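Local coordinates for protein membrane-anchored mycosin mycp1 (Mycobacterium thermoresistibile, PDB 4HVL) that is a subtilisin-like serine endopeptidase that forms an essential component of the ESX-1 (type VII) protein secretion system of mycobacteria, at residues A[157-162]-A[189-194]; A[161-166]-A[197-202]; A[324-329]-A[335-340]. One frame throughout, in Å; residues are numbered along the deposited sequence.

Interaction 1 (A[157-162]-A[189-194])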
loop_
_atom_site.group_PDB
_atom_site.type_symbol
_atom_site.label_atom_id
_atom_site.label_comp_id
_atom_site.label_asym_id
_atom_site.label_seq_id
_atom_site.Cartn_x
_atom_site.Cartn_y
_atom_site.Cartn_z
ATOM N N GLY A 157 13.654 -11.363 -6.758
ATOM C CA GLY A 157 14.271 -11.212 -5.445
ATOM C C GLY A 157 13.441 -10.348 -4.521
ATOM O O GLY A 157 13.256 -10.665 -3.345
ATOM N N SER A 158 12.942 -9.242 -5.050
ATOM C CA SER A 158 12.098 -8.341 -4.278
ATOM C C SER A 158 10.797 -9.057 -3.809
ATOM O O SER A 158 10.336 -8.875 -2.685
ATOM C CB SER A 158 11.830 -7.079 -5.096
ATOM O OG SER A 158 10.791 -6.301 -4.554
ATOM N N LEU A 159 10.248 -9.918 -4.643
ATOM C CA LEU A 159 9.065 -10.712 -4.247
ATOM C C LEU A 159 9.406 -11.795 -3.211
ATOM O O LEU A 159 8.611 -12.085 -2.319
ATOM C CB LEU A 159 8.385 -11.319 -5.469
ATOM C CG LEU A 159 7.578 -10.324 -6.313
ATOM C CD1 LEU A 159 7.191 -10.941 -7.649
ATOM C CD2 LEU A 159 6.326 -9.848 -5.604
ATOM N N ARG A 160 10.595 -12.374 -3.305
ATOM C CA ARG A 160 11.026 -13.278 -2.253
ATOM C C ARG A 160 11.176 -12.557 -0.899
ATOM O O ARG A 160 10.715 -13.072 0.128
ATOM C CB ARG A 160 12.293 -14.030 -2.668
ATOM C CG ARG A 160 12.030 -15.126 -3.703
ATOM C CD ARG A 160 13.238 -16.034 -3.842
ATOM N NE ARG A 160 14.337 -15.281 -4.411
ATOM C CZ ARG A 160 14.559 -15.139 -5.718
ATOM N NH1 ARG A 160 13.764 -15.716 -6.601
ATOM N NH2 ARG A 160 15.597 -14.421 -6.147
ATOM N N SER A 161 11.803 -11.378 -0.873
ATOM C CA SER A 161 11.925 -10.614 0.408
ATOM C C SER A 161 10.564 -10.097 0.935
ATOM O O SER A 161 10.330 -10.008 2.151
ATOM C CB SER A 161 12.935 -9.471 0.277
ATOM O OG SER A 161 12.440 -8.432 -0.528
ATOM N N LEU A 162 9.670 -9.767 0.013
ATOM C CA LEU A 162 8.328 -9.380 0.366
ATOM C C LEU A 162 7.564 -10.503 1.069
ATOM O O LEU A 162 6.859 -10.261 2.044
ATOM C CB LEU A 162 7.547 -8.975 -0.887
ATOM C CG LEU A 162 6.131 -8.535 -0.552
ATOM C CD1 LEU A 162 6.161 -7.253 0.275
ATOM C CD2 LEU A 162 5.314 -8.366 -1.820
ATOM N N ARG A 189 6.247 -14.126 -18.717
ATOM C CA ARG A 189 7.519 -14.333 -18.057
ATOM C C ARG A 189 7.270 -14.491 -16.576
ATOM O O ARG A 189 7.708 -13.653 -15.792
ATOM C CB ARG A 189 8.441 -13.135 -18.315
ATOM C CG ARG A 189 8.958 -13.039 -19.751
ATOM C CD ARG A 189 10.012 -11.945 -19.916
ATOM N NE ARG A 189 11.261 -12.246 -19.195
ATOM C CZ ARG A 189 11.642 -11.723 -18.021
ATOM N NH1 ARG A 189 10.888 -10.836 -17.376
ATOM N NH2 ARG A 189 12.804 -12.085 -17.475
ATOM N N PRO A 190 6.560 -15.567 -16.187
ATOM C CA PRO A 190 6.089 -15.693 -14.813
ATOM C C PRO A 190 7.213 -15.935 -13.800
ATOM O O PRO A 190 8.084 -16.744 -14.041
ATOM C CB PRO A 190 5.146 -16.907 -14.877
ATOM C CG PRO A 190 5.646 -17.720 -16.027
ATOM C CD PRO A 190 6.114 -16.708 -17.025
ATOM N N ILE A 191 7.181 -15.218 -12.684
ATOM C CA ILE A 191 8.109 -15.436 -11.575
ATOM C C ILE A 191 7.472 -16.470 -10.649
ATOM O O ILE A 191 6.253 -16.450 -10.467
ATOM C CB ILE A 191 8.320 -14.096 -10.813
ATOM C CG1 ILE A 191 9.237 -13.160 -11.618
ATOM C CG2 ILE A 191 8.881 -14.320 -9.421
ATOM C CD1 ILE A 191 9.144 -11.700 -11.209
ATOM N N ASP A 192 8.259 -17.363 -10.041
ATOM C CA ASP A 192 7.688 -18.266 -9.046
ATOM C C ASP A 192 7.574 -17.468 -7.730
ATOM O O ASP A 192 8.553 -17.202 -7.091
ATOM C CB ASP A 192 8.512 -19.573 -8.883
ATOM C CG ASP A 192 8.047 -20.433 -7.679
ATOM O OD1 ASP A 192 6.987 -20.115 -7.065
ATOM O OD2 ASP A 192 8.757 -21.415 -7.309
ATOM N N GLU A 193 6.366 -17.057 -7.369
ATOM C CA GLU A 193 6.141 -16.236 -6.181
ATOM C C GLU A 193 5.093 -16.889 -5.274
ATOM O O GLU A 193 4.326 -16.207 -4.579
ATOM C CB GLU A 193 5.705 -14.837 -6.587
ATOM C CG GLU A 193 4.444 -14.778 -7.469
ATOM C CD GLU A 193 3.686 -13.465 -7.304
ATOM O OE1 GLU A 193 3.315 -13.129 -6.168
ATOM O OE2 GLU A 193 3.493 -12.740 -8.274
ATOM N N THR A 194 5.054 -18.219 -5.341
ATOM C CA THR A 194 4.264 -19.108 -4.473
ATOM C C THR A 194 4.347 -18.699 -2.997
ATOM O O THR A 194 3.339 -18.688 -2.273
ATOM C CB THR A 194 4.771 -20.570 -4.719
ATOM O OG1 THR A 194 4.349 -20.964 -6.031
ATOM C CG2 THR A 194 4.202 -21.558 -3.751
HETATM O O HOH W 1 11.224 -16.599 -7.439
#
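Leu159, on one turn of helix 154-171, comes nearest to Glu193 of the loop segment 189-194, their CA atoms 6.5 Å apart where that loop reaches the N-cap position of helix 194-206. The side chain of Leu159 points at the loop, and its CD1 methyl does the touching: it lies 4.1 Å from CD1 of Ile191 and 4.2 Å from OE2 of Glu193. Ile191 offers more than one branch, because its CG2 also comes within 4.2 Å of Leu159 CD1. Glu193 has CG between its own backbone N and carbonyl carbon (chi1 57°), and the chain, extended beyond CG, crosses the leucine at a slant. Its carboxylate is buried, yet well supplied with donors, OE2 pairing with the hydroxyl of Tyr185 and OE1 with those of Ser247 and Tyr251. Tyr185, from strand 183-186, also packs on Leu159 and Ile191.

A polar link runs through water 1, 2.8 Å from Asp192 O and weakly bonded to Arg160 NH1. The arginine also forms a salt bridge to Asp20. The loop enters the helix through an Asx turn: Asp192 OD1 accepts from Thr194 N (3.2 Å) and from Thr194 OG1, which arrive from opposite faces of the carboxylate plane.

This helical turn backs the zinc site of His133, Thr134 and Glu181, with Ser158 O a second-shell partner of His133 NE2. No direct hydrogen bond joins helix and loop; the contact rests mainly on methyls, the water being secondary, while the buried carboxylate draws its polar support from surrounding hydroxyls.

Interaction 2 (A[161-166]-A[197-202])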
loop_
_atom_site.group_PDB
_atom_site.type_symbol
_atom_site.label_atom_id
_atom_site.label_comp_id
_atom_site.label_asym_id
_atom_site.label_seq_id
_atom_site.Cartn_x
_atom_site.Cartn_y
_atom_site.Cartn_z
ATOM N N SER A 161 11.803 -11.378 -0.873
ATOM C CA SER A 161 11.925 -10.614 0.408
ATOM C C SER A 161 10.564 -10.097 0.935
ATOM O O SER A 161 10.330 -10.008 2.151
ATOM C CB SER A 161 12.935 -9.471 0.277
ATOM O OG SER A 161 12.440 -8.432 -0.528
ATOM N N LEU A 162 9.670 -9.767 0.013
ATOM C CA LEU A 162 8.328 -9.380 0.366
ATOM C C LEU A 162 7.564 -10.503 1.069
ATOM O O LEU A 162 6.859 -10.261 2.044
ATOM C CB LEU A 162 7.547 -8.975 -0.887
ATOM C CG LEU A 162 6.131 -8.535 -0.552
ATOM C CD1 LEU A 162 6.161 -7.253 0.275
ATOM C CD2 LEU A 162 5.314 -8.366 -1.820
ATOM N N ALA A 163 7.683 -11.728 0.556
ATOM C CA ALA A 163 6.980 -12.840 1.152
ATOM C C ALA A 163 7.408 -12.987 2.606
ATOM O O ALA A 163 6.571 -13.137 3.478
ATOM C CB ALA A 163 7.234 -14.122 0.385
ATOM N N ARG A 164 8.706 -12.904 2.875
ATOM C CA ARG A 164 9.186 -12.973 4.259
ATOM C C ARG A 164 8.698 -11.781 5.104
ATOM O O ARG A 164 8.393 -11.922 6.301
ATOM C CB ARG A 164 10.717 -13.056 4.307
ATOM C CG ARG A 164 11.283 -14.359 3.762
ATOM C CD ARG A 164 12.791 -14.494 3.972
ATOM N NE ARG A 164 13.565 -13.763 2.959
ATOM C CZ ARG A 164 14.161 -12.577 3.123
ATOM N NH1 ARG A 164 14.098 -11.907 4.264
ATOM N NH2 ARG A 164 14.821 -12.038 2.103
ATOM N N ALA A 165 8.651 -10.598 4.499
ATOM C CA ALA A 165 8.202 -9.418 5.216
ATOM C C ALA A 165 6.738 -9.539 5.648
ATOM O O ALA A 165 6.358 -9.028 6.713
ATOM C CB ALA A 165 8.409 -8.155 4.367
ATOM N N ILE A 166 5.922 -10.201 4.838
ATOM C CA ILE A 166 4.511 -10.391 5.174
ATOM C C ILE A 166 4.415 -11.378 6.345
ATOM O O ILE A 166 3.677 -11.121 7.304
ATOM C CB ILE A 166 3.687 -10.855 3.944
ATOM C CG1 ILE A 166 3.623 -9.741 2.895
ATOM C CG2 ILE A 166 2.272 -11.215 4.336
ATOM C CD1 ILE A 166 3.267 -10.209 1.495
ATOM N N GLY A 197 1.969 -15.692 -2.049
ATOM C CA GLY A 197 0.622 -16.191 -1.849
ATOM C C GLY A 197 0.483 -16.902 -0.524
ATOM O O GLY A 197 -0.484 -16.695 0.185
ATOM N N ALA A 198 1.465 -17.719 -0.181
ATOM C CA ALA A 198 1.423 -18.450 1.078
ATOM C C ALA A 198 1.518 -17.481 2.253
ATOM O O ALA A 198 0.837 -17.673 3.278
ATOM C CB ALA A 198 2.535 -19.484 1.137
ATOM N N ALA A 199 2.335 -16.432 2.115
ATOM C CA ALA A 199 2.502 -15.449 3.186
ATOM C C ALA A 199 1.226 -14.653 3.389
ATOM O O ALA A 199 0.821 -14.420 4.517
ATOM C CB ALA A 199 3.658 -14.518 2.891
ATOM N N VAL A 200 0.584 -14.245 2.295
ATOM C CA VAL A 200 -0.654 -13.477 2.383
ATOM C C VAL A 200 -1.707 -14.327 3.066
ATOM O O VAL A 200 -2.399 -13.866 3.995
ATOM C CB VAL A 200 -1.131 -13.010 0.979
ATOM C CG1 VAL A 200 -2.491 -12.353 1.064
ATOM C CG2 VAL A 200 -0.144 -12.010 0.362
ATOM N N ASN A 201 -1.812 -15.589 2.638
ATOM C CA ASN A 201 -2.745 -16.543 3.256
ATOM C C ASN A 201 -2.527 -16.713 4.755
ATOM O O ASN A 201 -3.491 -16.750 5.510
ATOM C CB ASN A 201 -2.649 -17.898 2.562
ATOM C CG ASN A 201 -3.676 -18.902 3.077
ATOM O OD1 ASN A 201 -4.868 -18.714 2.924
ATOM N ND2 ASN A 201 -3.200 -19.981 3.677
ATOM N N TYR A 202 -1.266 -16.850 5.166
ATOM C CA TYR A 202 -0.884 -16.985 6.578
ATOM C C TYR A 202 -1.298 -15.738 7.368
ATOM O O TYR A 202 -1.906 -15.851 8.438
ATOM C CB TYR A 202 0.623 -17.213 6.613
ATOM C CG TYR A 202 1.370 -17.242 7.937
ATOM C CD1 TYR A 202 1.595 -18.432 8.603
ATOM C CD2 TYR A 202 1.932 -16.082 8.452
ATOM C CE1 TYR A 202 2.328 -18.462 9.771
ATOM C CE2 TYR A 202 2.661 -16.090 9.612
ATOM C CZ TYR A 202 2.866 -17.284 10.268
ATOM O OH TYR A 202 3.587 -17.283 11.420
#
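Ala163 and Ala199 mark the closest backbone approach of two helices that run almost parallel, their short axes 8.3 Å apart and inclined by 12°. Small residues make this spacing possible. The methyl of Ala199 points toward the neighbouring helix, and its CB meets CB of Ile166 at 3.8 Å and, more distantly, CB of Ala163 at 4.4 Å. The apolar set is completed by Ile166 CG1, which lies beside the backbone N (chi1 -67°) and carries CD1 to CG2 of Val200 at 4.0 Å, the two side chains crossing at a slant.

Methyl groups also pack on backbone carbonyls in both directions. Ala199 CB sits 3.3 Å from Ala163 O, and Ile166 CG2, anti to its backbone N, lies 3.5 Å from Ala199 O.

Hydrogen bonds play no part across the interface; the backbone amides are paired along each helix. Polar groups bordering it find partners beyond these turns, as when Tyr202 OH bonds to Asn171 OD1 in the later part of helix 154-171. Ile166 also touches Ile69 of strand 65-70, so helix 154-171 lies against the parallel sheet. Adjacent, near-parallel helices covering such a sheet are characteristic of the three-layer alpha/beta/alpha subtilisin fold.

Interaction 3 (A[324-329]-A[335-340])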
loop_
_atom_site.group_PDB
_atom_site.type_symbol
_atom_site.label_atom_id
_atom_site.label_comp_id
_atom_site.label_asym_id
_atom_site.label_seq_id
_atom_site.Cartn_x
_atom_site.Cartn_y
_atom_site.Cartn_z
ATOM N N LEU A 324 -9.930 1.778 11.701
ATOM C CA LEU A 324 -11.102 2.375 12.323
ATOM C C LEU A 324 -12.213 1.317 12.505
ATOM O O LEU A 324 -12.842 1.237 13.565
ATOM C CB LEU A 324 -11.627 3.525 11.448
ATOM C CG LEU A 324 -10.744 4.758 11.250
ATOM C CD1 LEU A 324 -11.521 5.855 10.540
ATOM C CD2 LEU A 324 -10.245 5.257 12.590
ATOM N N ILE A 325 -12.441 0.523 11.453
ATOM C CA ILE A 325 -13.453 -0.526 11.445
ATOM C C ILE A 325 -13.186 -1.574 12.525
ATOM O O ILE A 325 -14.101 -1.917 13.302
ATOM C CB ILE A 325 -13.599 -1.169 10.045
ATOM C CG1 ILE A 325 -14.305 -0.191 9.085
ATOM C CG2 ILE A 325 -14.411 -2.448 10.116
ATOM C CD1 ILE A 325 -14.124 -0.487 7.603
ATOM N N ARG A 326 -11.940 -2.029 12.623
ATOM C CA ARG A 326 -11.592 -3.095 13.551
ATOM C C ARG A 326 -11.697 -2.606 14.999
ATOM O O ARG A 326 -12.089 -3.389 15.886
ATOM C CB ARG A 326 -10.213 -3.679 13.252
ATOM C CG ARG A 326 -10.092 -4.279 11.860
ATOM C CD ARG A 326 -9.063 -5.409 11.825
ATOM N NE ARG A 326 -9.644 -6.655 12.316
ATOM C CZ ARG A 326 -9.041 -7.842 12.253
ATOM N NH1 ARG A 326 -7.805 -7.947 11.745
ATOM N NH2 ARG A 326 -9.672 -8.935 12.708
ATOM N N GLN A 327 -11.401 -1.324 15.249
ATOM C CA GLN A 327 -11.645 -0.780 16.586
ATOM C C GLN A 327 -13.143 -0.792 16.917
ATOM O O GLN A 327 -13.543 -1.240 17.986
ATOM C CB GLN A 327 -11.109 0.651 16.776
ATOM C CG GLN A 327 -11.428 1.181 18.181
ATOM C CD GLN A 327 -11.227 2.682 18.370
ATOM O OE1 GLN A 327 -11.010 3.429 17.423
ATOM N NE2 GLN A 327 -11.323 3.127 19.621
ATOM N N ARG A 328 -13.962 -0.275 16.010
ATOM C CA ARG A 328 -15.370 -0.088 16.309
ATOM C C ARG A 328 -16.110 -1.421 16.333
ATOM O O ARG A 328 -17.063 -1.579 17.088
ATOM C CB ARG A 328 -16.018 0.834 15.293
ATOM C CG ARG A 328 -17.402 1.268 15.708
ATOM C CD ARG A 328 -17.898 2.327 14.749
ATOM N NE ARG A 328 -19.267 2.678 15.073
ATOM C CZ ARG A 328 -19.622 3.451 16.083
ATOM N NH1 ARG A 328 -18.718 3.995 16.889
ATOM N NH2 ARG A 328 -20.895 3.685 16.275
ATOM N N TYR A 329 -15.659 -2.358 15.506
ATOM C CA TYR A 329 -16.259 -3.672 15.391
ATOM C C TYR A 329 -15.176 -4.755 15.527
ATOM O O TYR A 329 -14.783 -5.371 14.533
ATOM C CB TYR A 329 -16.964 -3.789 14.044
ATOM C CG TYR A 329 -17.993 -2.690 13.793
ATOM C CD1 TYR A 329 -19.206 -2.661 14.500
ATOM C CD2 TYR A 329 -17.756 -1.678 12.861
ATOM C CE1 TYR A 329 -20.141 -1.655 14.277
ATOM C CE2 TYR A 329 -18.694 -0.666 12.635
ATOM C CZ TYR A 329 -19.877 -0.669 13.338
ATOM O OH TYR A 329 -20.817 0.319 13.116
ATOM N N ALA A 335 -12.115 -10.923 6.381
ATOM C CA ALA A 335 -13.028 -10.967 5.218
ATOM C C ALA A 335 -14.182 -9.980 5.394
ATOM O O ALA A 335 -14.567 -9.290 4.463
ATOM C CB ALA A 335 -13.576 -12.373 4.976
ATOM N N GLN A 336 -14.747 -9.933 6.592
ATOM C CA GLN A 336 -15.877 -9.058 6.859
ATOM C C GLN A 336 -15.441 -7.588 6.868
ATOM O O GLN A 336 -16.204 -6.720 6.455
ATOM C CB GLN A 336 -16.543 -9.426 8.186
ATOM C CG GLN A 336 -17.274 -10.765 8.173
ATOM C CD GLN A 336 -17.675 -11.214 9.571
ATOM O OE1 GLN A 336 -16.888 -11.134 10.528
ATOM N NE2 GLN A 336 -18.896 -11.662 9.699
ATOM N N VAL A 337 -14.216 -7.299 7.312
ATOM C CA VAL A 337 -13.739 -5.914 7.289
ATOM C C VAL A 337 -13.693 -5.406 5.856
ATOM O O VAL A 337 -14.281 -4.385 5.518
ATOM C CB VAL A 337 -12.352 -5.753 7.953
ATOM C CG1 VAL A 337 -11.836 -4.323 7.789
ATOM C CG2 VAL A 337 -12.423 -6.097 9.441
ATOM N N ILE A 338 -13.004 -6.154 5.021
ATOM C CA ILE A 338 -12.849 -5.851 3.614
ATOM C C ILE A 338 -14.183 -5.738 2.920
ATOM O O ILE A 338 -14.378 -4.835 2.114
ATOM C CB ILE A 338 -12.022 -6.967 2.918
ATOM C CG1 ILE A 338 -10.554 -6.612 2.918
ATOM C CG2 ILE A 338 -12.400 -7.161 1.452
ATOM C CD1 ILE A 338 -10.018 -6.153 4.225
ATOM N N ASN A 339 -15.077 -6.685 3.185
ATOM C CA ASN A 339 -16.366 -6.705 2.494
ATOM C C ASN A 339 -17.198 -5.481 2.875
ATOM O O ASN A 339 -17.927 -4.936 2.047
ATOM C CB ASN A 339 -17.130 -8.009 2.768
ATOM C CG ASN A 339 -16.562 -9.207 2.007
ATOM O OD1 ASN A 339 -15.858 -9.072 1.000
ATOM N ND2 ASN A 339 -16.866 -10.382 2.494
ATOM N N ARG A 340 -17.031 -5.026 4.115
ATOM C CA ARG A 340 -17.691 -3.834 4.594
ATOM C C ARG A 340 -17.157 -2.594 3.858
ATOM O O ARG A 340 -17.934 -1.710 3.463
ATOM C CB ARG A 340 -17.483 -3.700 6.101
ATOM C CG ARG A 340 -18.180 -2.510 6.740
ATOM C CD ARG A 340 -19.688 -2.595 6.495
ATOM N NE ARG A 340 -20.386 -1.474 7.093
ATOM C CZ ARG A 340 -21.700 -1.274 7.023
ATOM N NH1 ARG A 340 -22.476 -2.138 6.377
ATOM N NH2 ARG A 340 -22.242 -0.202 7.603
#
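Val337 faces the end of helix 311-328 with both of its methyl groups, and each finds a different partner there. CG1, anti to the backbone N (chi1 175°), meets CG2 of Ile325 at 3.9 Å, the two side chains sliding past each other in opposite directions. CG2 instead lies 3.8 Å from CG of Arg326 and also approaches the start of the guanidinium obliquely, 4.0 Å from Arg326 NE; here the chains cross at about a right angle. Arg326 leaves its helix pointing to one side, but a bend at chi3 (81°) brings its end nearer to helix 334-343. These three buried residues form the compact part of the contact, in which the CA atoms of Ile325 and Val337 stand 6.8 Å apart. Val210 of strand 210-214 touches both Arg326 and Val337 and thereby ties the pair of helices to the sheet. The two helices are consecutive, joined by a short connection, and the first, in this subtilase fold, carries Ser312 near its start.

The other flank is looser. Tyr329, the first residue to leave helical geometry, and Arg340 both direct their side chains toward the opposite segment, yet Arg340 CG stays 4.6 Å from Ile325 CD1, and Tyr329 is farther still. Their polar ends turn to the C-terminal part of the chain instead: Tyr329 OH bonds to Leu367 O, while Arg340 reaches Ala366 O through NE and Trp369 O through NH2. Ala335, Gln336 and Asn339, which do not touch helix 311-328, are exposed.

The guanidinium of Arg326 is buried but supplied with acceptors, since NH1 bonds to the carbonyl oxygens of Asn208 and Gln175 and NH2 to that of Leu332. A single arginine thus serves two roles: its methylenes complete an apolar helix-helix contact, while its charged end is probably stabilised by the carbonyl dipoles around it.

How the interactions relate
Interactions 1 and 2 use overlapping turns of helix 154-171: they share Ser161 and Leu162, and their centres are 10 Å apart. The loop of interaction 1 runs into helix 194-206, whose body then supplies the partner turn of interaction 2. Both lie near the zinc site formed by His133, Thr134 and Glu181, with the side chain of Leu159 about 6 Å from that of Glu181 and that of Ile166 about 8 Å from it. Interaction 3 is separate, its centre 22 Å from that of interaction 2, with nearest atoms about 10 Å apart. It uses helix 311-328, which carries in its first turn Ser312, a predicted charge-relay residue that binds zinc here with His101.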